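Side-chain contacts in thioredoxin-like protein (Parabacteroides distasonis, PDB 4FO5), which is of unknown function but has a thioredoxin-like fold of the AhpC/TSA family, apparently without the paired cysteines of the redox CXXC motif: residues F27-Q30 / L31-T35; A42-A45 / E46-A49; A55-V58 / N59-G62. All blocks are in the same frame, centred on the assembly; numbering follows the deposited sequence.

Interaction 1: F27-Q30 / L31-T35; sequences FHNQ and LGRYT
N29 and R33 hold this turn together through both ends of the N29 amide. N29 OD1 accepts two backbone donors, R33 N at 3.0 Å and L31 N at 3.1 Å. The bond from R33 N lies in the carbonyl plane on a lone pair, whereas L31 N is tilted slightly out of it; the L31 bond makes the local element an Asx turn. At the amide nitrogen, N29 ND2 donates to R33 O at 3.0 Å in a nearly straight bond (175° at the hydrogen) and within the plane of the amide. N29 ND2 also donates to F27 O at 2.9 Å. With CG placed between its backbone N and carbonyl carbon (chi1 63°), the N29 amide is directed into the turn, where these four bonds fix its rotation. The R33 chain bends at chi3, bringing its guanidinium over this amide at 31° between planes, with N29 ND2 meeting one face; R33 NH2 also has a weak hydrogen bond to S26 O. Two waters complete the turn: one bridges N29 O and G32 N, and the other lies 2.7 Å from F27 O and 2.6 Å from the side-chain hydroxyl T35 OG1. T35 CG2 abuts the F27 ring edge, 3.8 Å from F27 CD1. One asparagine amide, with both hydrogens and its oxygen engaged by main-chain atoms, thus probably helps fix the turn leading into strand 34-40.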
ATOM      1  N   PHE A  27      10.844  -2.807   2.842  1.00 45.29           N
ATOM      2  CA  PHE A  27      10.637  -2.489   1.425  1.00 42.15           C
ATOM      3  C   PHE A  27      11.906  -2.890   0.697  1.00 45.65           C
ATOM      4  O   PHE A  27      11.843  -3.516  -0.361  1.00 45.86           O
ATOM      5  CB  PHE A  27      10.286  -0.998   1.193  1.00 41.76           C
ATOM      6  CG  PHE A  27       9.006  -0.500   1.833  1.00 41.08           C
ATOM      7  CD1 PHE A  27       7.806  -1.190   1.665  1.00 42.56           C
ATOM      8  CD2 PHE A  27       8.994   0.682   2.573  1.00 42.22           C
ATOM      9  CE1 PHE A  27       6.620  -0.721   2.244  1.00 42.21           C
ATOM     10  CE2 PHE A  27       7.820   1.135   3.176  1.00 43.79           C
ATOM     11  CZ  PHE A  27       6.636   0.439   2.990  1.00 41.52           C
ATOM     12  N   HIS A  28      13.062  -2.615   1.324  1.00 41.06           N
ATOM     13  CA  HIS A  28      14.356  -2.965   0.757  1.00 41.52           C
ATOM     14  C   HIS A  28      14.533  -4.487   0.743  1.00 45.55           C
ATOM     15  O   HIS A  28      14.126  -5.181   1.678  1.00 44.70           O
ATOM     16  CB  HIS A  28      15.519  -2.244   1.472  1.00 43.60           C
ATOM     17  CG  HIS A  28      15.876  -2.771   2.831  1.00 49.06           C
ATOM     18  ND1 HIS A  28      15.549  -2.072   3.987  1.00 51.03           N
ATOM     19  CD2 HIS A  28      16.606  -3.864   3.178  1.00 52.69           C
ATOM     20  CE1 HIS A  28      16.062  -2.776   4.989  1.00 51.66           C
ATOM     21  NE2 HIS A  28      16.690  -3.871   4.551  1.00 53.13           N
ATOM     22  N   ASN A  29      15.092  -4.997  -0.354  1.00 42.85           N
ATOM     23  CA  ASN A  29      15.331  -6.423  -0.560  1.00 44.35           C
ATOM     24  C   ASN A  29      16.400  -6.596  -1.623  1.00 49.73           C
ATOM     25  O   ASN A  29      16.712  -5.642  -2.338  1.00 46.66           O
ATOM     26  CB  ASN A  29      14.015  -7.147  -0.944  1.00 44.64           C
ATOM     27  CG  ASN A  29      13.404  -6.692  -2.251  1.00 44.78           C
ATOM     28  OD1 ASN A  29      13.704  -7.220  -3.328  1.00 42.00           O
ATOM     29  ND2 ASN A  29      12.520  -5.717  -2.185  1.00 34.91           N
ATOM     30  N   GLN A  30      16.987  -7.798  -1.702  1.00 53.21           N
ATOM     31  CA  GLN A  30      18.036  -8.137  -2.664  1.00 56.66           C
ATOM     32  C   GLN A  30      17.486  -9.027  -3.793  1.00 62.77           C
ATOM     33  O   GLN A  30      18.250  -9.771  -4.418  1.00 66.96           O
ATOM     34  CB  GLN A  30      19.223  -8.828  -1.945  1.00 61.44           C
ATOM     35  CG  GLN A  30      20.168  -7.862  -1.216  1.00 81.59           C
ATOM     36  CD  GLN A  30      20.516  -6.641  -2.043  1.00107.81           C
ATOM     37  OE1 GLN A  30      20.189  -5.501  -1.678  1.00103.89           O
ATOM     38  NE2 GLN A  30      21.172  -6.852  -3.186  1.00100.50           N
ATOM     39  N   LEU A  31      16.176  -8.917  -4.080  1.00 55.60           N
ATOM     40  CA  LEU A  31      15.515  -9.744  -5.086  1.00 56.43           C
ATOM     41  C   LEU A  31      14.858  -8.944  -6.217  1.00 56.05           C
ATOM     42  O   LEU A  31      14.174  -9.538  -7.056  1.00 55.71           O
ATOM     43  CB  LEU A  31      14.447 -10.601  -4.388  1.00 56.54           C
ATOM     44  CG  LEU A  31      14.973 -11.712  -3.480  1.00 65.11           C
ATOM     45  CD1 LEU A  31      14.036 -11.936  -2.312  1.00 64.47           C
ATOM     46  CD2 LEU A  31      15.207 -12.999  -4.260  1.00 70.52           C
ATOM     47  N   GLY A  32      15.044  -7.625  -6.229  1.00 48.58           N
ATOM     48  CA  GLY A  32      14.446  -6.764  -7.241  1.00 46.49           C
ATOM     49  C   GLY A  32      12.937  -6.639  -7.137  1.00 47.32           C
ATOM     50  O   GLY A  32      12.293  -6.127  -8.058  1.00 47.22           O
ATOM     51  N   ARG A  33      12.361  -7.088  -6.006  1.00 41.78           N
ATOM     52  CA  ARG A  33      10.923  -7.047  -5.740  1.00 39.62           C
ATOM     53  C   ARG A  33      10.456  -5.611  -5.415  1.00 40.73           C
ATOM     54  O   ARG A  33      11.100  -4.888  -4.640  1.00 40.04           O
ATOM     55  CB  ARG A  33      10.568  -8.007  -4.583  1.00 40.85           C
ATOM     56  CG  ARG A  33       9.070  -8.301  -4.438  1.00 46.65           C
ATOM     57  CD  ARG A  33       8.707  -8.815  -3.056  1.00 58.64           C
ATOM     58  NE  ARG A  33       8.783  -7.754  -2.046  1.00 74.66           N
ATOM     59  CZ  ARG A  33       9.708  -7.688  -1.092  1.00 92.70           C
ATOM     60  NH1 ARG A  33      10.634  -8.636  -0.986  1.00 79.84           N
ATOM     61  NH2 ARG A  33       9.711  -6.679  -0.230  1.00 79.91           N
ATOM     62  N   TYR A  34       9.337  -5.207  -6.025  1.00 36.36           N
ATOM     63  CA  TYR A  34       8.722  -3.904  -5.789  1.00 34.85           C
ATOM     64  C   TYR A  34       7.587  -4.067  -4.777  1.00 34.82           C
ATOM     65  O   TYR A  34       7.112  -5.184  -4.570  1.00 34.83           O
ATOM     66  CB  TYR A  34       8.210  -3.271  -7.110  1.00 38.55           C
ATOM     67  CG  TYR A  34       9.274  -2.690  -8.025  1.00 45.69           C
ATOM     68  CD1 TYR A  34      10.629  -2.962  -7.823  1.00 50.67           C
ATOM     69  CD2 TYR A  34       8.929  -1.888  -9.102  1.00 47.64           C
ATOM     70  CE1 TYR A  34      11.607  -2.452  -8.679  1.00 54.80           C
ATOM     71  CE2 TYR A  34       9.894  -1.395  -9.981  1.00 51.02           C
ATOM     72  CZ  TYR A  34      11.232  -1.676  -9.765  1.00 64.04           C
ATOM     73  OH  TYR A  34      12.180  -1.165 -10.622  1.00 72.75           O
ATOM     74  N   THR A  35       7.222  -2.982  -4.076  1.00 28.07           N
ATOM     75  CA  THR A  35       6.107  -3.005  -3.127  1.00 26.37           C
ATOM     76  C   THR A  35       5.064  -1.953  -3.548  1.00 29.97           C
ATOM     77  O   THR A  35       5.397  -0.786  -3.796  1.00 27.16           O
ATOM     78  CB  THR A  35       6.555  -2.769  -1.659  1.00 29.49           C
ATOM     79  OG1 THR A  35       7.613  -3.648  -1.338  1.00 34.29           O
ATOM     80  CG2 THR A  35       5.435  -3.019  -0.647  1.00 28.45           C
TER
HETATM   81  O   HOH W   1       9.936  -2.695  -2.093  1.00 32.69           O
HETATM   82  O   HOH W   2      17.147  -6.049  -4.988  1.00 52.60           O

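Interaction 2: A42-A45 / E46-A49; sequences AYDA and ESRA
D44 and S47 are joined by two bonds running between side chain and main chain at the start of helix 45-58. D44 is the N-cap: its CG is anti to the backbone N (chi1 -172°), which carries D44 OD1 to S47 N at 2.9 Å, where it uses the lone pair turned away from the other carboxylate oxygen. S47 takes a different position, OG lying between its backbone N and carbonyl carbon (chi1 72°), and S47 OG donates to D44 O at 2.7 Å. D44 O is doubly held, since R48 N also donates to it at 3.0 Å, nearly along the C=O axis. A41 N is a further partner of S47 OG and ties the hydroxyl to the preceding loop. E46 bends at chi2 and folds back over the first turn; E46 OE1 and D44 OD1, 3.6 Å apart, are like charges that would probably repel if both are ionised. R48, by contrast, runs straight from CG to NE, with R48 CD 4.4 Å from A42 CA, and its NE forms a salt bridge with D87. By sequence and topology, D44 and S47 probably stand at the two cysteine positions of a thioredoxin CXXC motif. Around this turn, A42 and R48 lean on helix 77-87 through T83, W40 at the end of strand 34-40 touches S47 and R48, and F115 of the loop before strand 117-120 lies against D44 and S47.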
ATOM      1  N   ALA A  42     -12.622   1.401   5.164  1.00 43.38           N
ATOM      2  CA  ALA A  42     -14.003   1.065   4.804  1.00 46.18           C
ATOM      3  C   ALA A  42     -14.890   2.327   4.760  1.00 51.97           C
ATOM      4  O   ALA A  42     -15.792   2.392   3.928  1.00 53.82           O
ATOM      5  CB  ALA A  42     -14.573   0.052   5.788  1.00 49.14           C
ATOM      6  N   TYR A  43     -14.578   3.357   5.598  1.00 47.97           N
ATOM      7  CA  TYR A  43     -15.314   4.631   5.640  1.00 49.29           C
ATOM      8  C   TYR A  43     -15.022   5.537   4.405  1.00 52.84           C
ATOM      9  O   TYR A  43     -15.659   6.577   4.261  1.00 54.88           O
ATOM     10  CB  TYR A  43     -15.059   5.400   6.958  1.00 50.50           C
ATOM     11  CG  TYR A  43     -13.647   5.909   7.176  1.00 48.02           C
ATOM     12  CD1 TYR A  43     -13.174   7.027   6.493  1.00 48.37           C
ATOM     13  CD2 TYR A  43     -12.833   5.357   8.163  1.00 48.27           C
ATOM     14  CE1 TYR A  43     -11.903   7.545   6.739  1.00 47.98           C
ATOM     15  CE2 TYR A  43     -11.557   5.862   8.416  1.00 47.32           C
ATOM     16  CZ  TYR A  43     -11.091   6.951   7.693  1.00 53.75           C
ATOM     17  OH  TYR A  43      -9.825   7.446   7.923  1.00 53.69           O
ATOM     18  N   ASP A  44     -14.047   5.174   3.548  1.00 46.77           N
ATOM     19  CA  ASP A  44     -13.758   5.928   2.318  1.00 45.30           C
ATOM     20  C   ASP A  44     -14.025   4.977   1.167  1.00 46.92           C
ATOM     21  O   ASP A  44     -13.204   4.106   0.852  1.00 43.45           O
ATOM     22  CB  ASP A  44     -12.334   6.504   2.298  1.00 45.27           C
ATOM     23  CG  ASP A  44     -12.063   7.442   1.130  1.00 58.81           C
ATOM     24  OD1 ASP A  44     -11.927   6.951  -0.013  1.00 57.63           O
ATOM     25  OD2 ASP A  44     -11.930   8.657   1.366  1.00 70.97           O
ATOM     26  N   ALA A  45     -15.233   5.088   0.609  1.00 45.09           N
ATOM     27  CA  ALA A  45     -15.764   4.226  -0.453  1.00 43.73           C
ATOM     28  C   ALA A  45     -14.798   4.090  -1.624  1.00 43.20           C
ATOM     29  O   ALA A  45     -14.541   2.970  -2.064  1.00 40.54           O
ATOM     30  CB  ALA A  45     -17.106   4.767  -0.935  1.00 46.89           C
ATOM     31  N   GLU A  46     -14.226   5.218  -2.081  1.00 39.77           N
ATOM     32  CA  GLU A  46     -13.283   5.283  -3.199  1.00 37.81           C
ATOM     33  C   GLU A  46     -12.005   4.491  -2.910  1.00 38.84           C
ATOM     34  O   GLU A  46     -11.561   3.736  -3.778  1.00 36.59           O
ATOM     35  CB  GLU A  46     -12.946   6.740  -3.549  1.00 40.46           C
ATOM     36  CG  GLU A  46     -14.143   7.568  -4.031  1.00 52.44           C
ATOM     37  CD  GLU A  46     -15.099   8.143  -2.997  1.00 74.85           C
ATOM     38  OE1 GLU A  46     -14.884   7.911  -1.784  1.00 62.81           O
ATOM     39  OE2 GLU A  46     -16.084   8.807  -3.402  1.00 67.73           O
ATOM     40  N   SER A  47     -11.408   4.655  -1.706  1.00 35.79           N
ATOM     41  CA  SER A  47     -10.180   3.936  -1.332  1.00 32.77           C
ATOM     42  C   SER A  47     -10.466   2.435  -1.287  1.00 36.08           C
ATOM     43  O   SER A  47      -9.673   1.627  -1.757  1.00 34.29           O
ATOM     44  CB  SER A  47      -9.659   4.431   0.023  1.00 34.99           C
ATOM     45  OG  SER A  47     -10.470   3.997   1.112  1.00 36.65           O
ATOM     46  N   ARG A  48     -11.636   2.068  -0.769  1.00 34.44           N
ATOM     47  CA  ARG A  48     -12.041   0.672  -0.690  1.00 33.03           C
ATOM     48  C   ARG A  48     -12.146   0.055  -2.086  1.00 36.12           C
ATOM     49  O   ARG A  48     -11.652  -1.046  -2.287  1.00 35.77           O
ATOM     50  CB  ARG A  48     -13.360   0.553   0.067  1.00 34.49           C
ATOM     51  CG  ARG A  48     -13.691  -0.884   0.406  1.00 36.62           C
ATOM     52  CD  ARG A  48     -15.016  -0.991   1.082  1.00 41.84           C
ATOM     53  NE  ARG A  48     -15.507  -2.363   1.051  1.00 49.23           N
ATOM     54  CZ  ARG A  48     -16.632  -2.768   1.630  1.00 64.74           C
ATOM     55  NH1 ARG A  48     -17.392  -1.906   2.293  1.00 58.18           N
ATOM     56  NH2 ARG A  48     -16.998  -4.040   1.560  1.00 51.44           N
ATOM     57  N   ALA A  49     -12.769   0.750  -3.058  1.00 33.92           N
ATOM     58  CA  ALA A  49     -12.878   0.201  -4.421  1.00 32.40           C
ATOM     59  C   ALA A  49     -11.504   0.130  -5.102  1.00 33.28           C
ATOM     60  O   ALA A  49     -11.239  -0.849  -5.782  1.00 32.67           O
ATOM     61  CB  ALA A  49     -13.840   1.024  -5.265  1.00 33.99           C
TER

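Interaction 3: A55-V58 / N59-G62; sequences ANEV and NKFG
N59 packs back onto the last turn of helix 45-58, N59 CB lying 3.5 Å from N56 O and its amide beside A55 O. Its main chain adds a rather long i to i+4 bond, N59 N to A55 O at 3.3 Å. E57 takes part at both ends. K60 N donates to E57 O at 3.1 Å from above the carbonyl plane (59° out of it), an i to i+3 bond that marks tightening of the helical path. The E57 side chain bends at chi2 (69°) to meet the extended K60 chain. In the resulting salt bridge K60 NZ lies 2.8 Å from E57 OE2 and 3.1 Å from E57 OE1, and it meets OE2 from above the carboxylate plane. T137 OG1 is hydrogen-bonded to that same OE2. V58 opens a type I turn closed by F61 N to V58 O at 3.0 Å. E57 O lies at the edge of the F61 ring, near its plane, 3.7 Å from F61 CD2. The side chains then face two layers: V58 reaches I66 and M68 on strand 66-72 and L136 on helix 133-140, while F61 touches I66 and, on the same helix, T137 and L140.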
ATOM      1  N   ALA A  55      -5.464  -4.980  -5.600  1.00 33.59           N
ATOM      2  CA  ALA A  55      -5.174  -6.349  -5.126  1.00 35.41           C
ATOM      3  C   ALA A  55      -5.397  -7.376  -6.246  1.00 41.73           C
ATOM      4  O   ALA A  55      -4.557  -8.257  -6.418  1.00 42.44           O
ATOM      5  CB  ALA A  55      -6.015  -6.694  -3.906  1.00 36.59           C
ATOM      6  N   ASN A  56      -6.480  -7.232  -7.048  1.00 39.54           N
ATOM      7  CA  ASN A  56      -6.709  -8.188  -8.131  0.60 40.98           C
ATOM      8  C   ASN A  56      -5.677  -7.990  -9.269  1.00 44.20           C
ATOM      9  O   ASN A  56      -5.302  -8.973  -9.902  1.00 46.48           O
ATOM     10  CB  ASN A  56      -8.156  -8.146  -8.618  0.60 42.52           C
ATOM     11  CG  ASN A  56      -9.072  -8.829  -7.620  0.60 52.62           C
ATOM     12  OD1 ASN A  56      -9.197 -10.058  -7.583  0.60 52.84           O
ATOM     13  ND2 ASN A  56      -9.625  -8.070  -6.702  0.60 34.33           N
ATOM     14  N   GLU A  57      -5.166  -6.772  -9.485  1.00 36.67           N
ATOM     15  CA  GLU A  57      -4.138  -6.558 -10.495  1.00 36.22           C
ATOM     16  C   GLU A  57      -2.811  -7.224 -10.094  1.00 40.50           C
ATOM     17  O   GLU A  57      -2.132  -7.763 -10.955  1.00 41.86           O
ATOM     18  CB  GLU A  57      -3.920  -5.061 -10.721  1.00 36.52           C
ATOM     19  CG  GLU A  57      -3.319  -4.735 -12.074  1.00 42.95           C
ATOM     20  CD  GLU A  57      -4.208  -4.973 -13.285  1.00 56.60           C
ATOM     21  OE1 GLU A  57      -5.449  -5.082 -13.138  1.00 46.36           O
ATOM     22  OE2 GLU A  57      -3.642  -5.108 -14.391  1.00 46.69           O
ATOM     23  N   VAL A  58      -2.449  -7.165  -8.796  1.00 36.21           N
ATOM     24  CA  VAL A  58      -1.205  -7.722  -8.239  1.00 36.98           C
ATOM     25  C   VAL A  58      -1.225  -9.237  -8.385  1.00 41.80           C
ATOM     26  O   VAL A  58      -0.180  -9.816  -8.682  1.00 43.05           O
ATOM     27  CB  VAL A  58      -0.930  -7.261  -6.777  1.00 39.61           C
ATOM     28  CG1 VAL A  58       0.273  -7.988  -6.162  1.00 40.59           C
ATOM     29  CG2 VAL A  58      -0.706  -5.757  -6.718  1.00 37.36           C
ATOM     30  N   ASN A  59      -2.423  -9.867  -8.292  1.00 38.40           N
ATOM     31  CA  ASN A  59      -2.601 -11.316  -8.469  1.00 39.84           C
ATOM     32  C   ASN A  59      -2.190 -11.791  -9.875  1.00 44.90           C
ATOM     33  O   ASN A  59      -2.004 -12.996 -10.060  1.00 46.38           O
ATOM     34  CB  ASN A  59      -4.052 -11.759  -8.159  1.00 41.61           C
ATOM     35  CG  ASN A  59      -4.358 -11.866  -6.677  1.00 67.94           C
ATOM     36  OD1 ASN A  59      -3.495 -12.177  -5.845  1.00 65.88           O
ATOM     37  ND2 ASN A  59      -5.606 -11.625  -6.309  1.00 61.90           N
ATOM     38  N   LYS A  60      -2.051 -10.868 -10.856  1.00 41.15           N
ATOM     39  CA  LYS A  60      -1.623 -11.229 -12.224  1.00 44.43           C
ATOM     40  C   LYS A  60      -0.112 -11.498 -12.269  1.00 48.55           C
ATOM     41  O   LYS A  60       0.360 -12.113 -13.220  1.00 51.10           O
ATOM     42  CB  LYS A  60      -1.967 -10.124 -13.252  1.00 47.09           C
ATOM     43  CG  LYS A  60      -3.451  -9.904 -13.506  1.00 59.66           C
ATOM     44  CD  LYS A  60      -3.653  -8.775 -14.510  1.00 65.85           C
ATOM     45  CE  LYS A  60      -5.066  -8.254 -14.503  1.00 74.11           C
ATOM     46  NZ  LYS A  60      -5.252  -7.144 -15.476  1.00 78.66           N
ATOM     47  N   PHE A  61       0.638 -11.005 -11.262  1.00 42.44           N
ATOM     48  CA  PHE A  61       2.097 -11.147 -11.160  1.00 43.05           C
ATOM     49  C   PHE A  61       2.521 -12.096 -10.025  1.00 49.97           C
ATOM     50  O   PHE A  61       1.769 -12.321  -9.077  1.00 50.35           O
ATOM     51  CB  PHE A  61       2.745  -9.760 -10.941  1.00 41.65           C
ATOM     52  CG  PHE A  61       2.519  -8.788 -12.076  1.00 42.01           C
ATOM     53  CD1 PHE A  61       3.396  -8.735 -13.151  1.00 46.01           C
ATOM     54  CD2 PHE A  61       1.416  -7.943 -12.079  1.00 41.54           C
ATOM     55  CE1 PHE A  61       3.159  -7.870 -14.225  1.00 47.41           C
ATOM     56  CE2 PHE A  61       1.185  -7.071 -13.149  1.00 44.83           C
ATOM     57  CZ  PHE A  61       2.054  -7.046 -14.216  1.00 44.99           C
ATOM     58  N   GLY A  62       3.737 -12.608 -10.118  1.00 49.05           N
ATOM     59  CA  GLY A  62       4.307 -13.475  -9.097  1.00 50.51           C
ATOM     60  C   GLY A  62       4.777 -12.735  -7.849  1.00 53.76           C
ATOM     61  O   GLY A  62       5.042 -11.526  -7.894  1.00 50.09           O
TER

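In the fold
The three contacts follow one another along a beta-alpha-beta crossover: interaction 1 leads into strand 34-40, interaction 2 begins helix 45-58, and interaction 3 ends that helix before strand 66-72, which is parallel to 34-40 and adjacent to it. Interactions 1 and 2 lie on opposite sides of the chain's centre, their centres 28 Å apart and nearest atoms about 15 Å. Interactions 2 and 3 share the helix, with 20 Å between centres. The return of the chain brings interaction 3 back toward interaction 1, centres 16 Å and nearest atoms about 6 Å apart, without touching. Interaction 2 alone includes the probable CXXC-equivalent site; interactions 1 and 3 lie away from it.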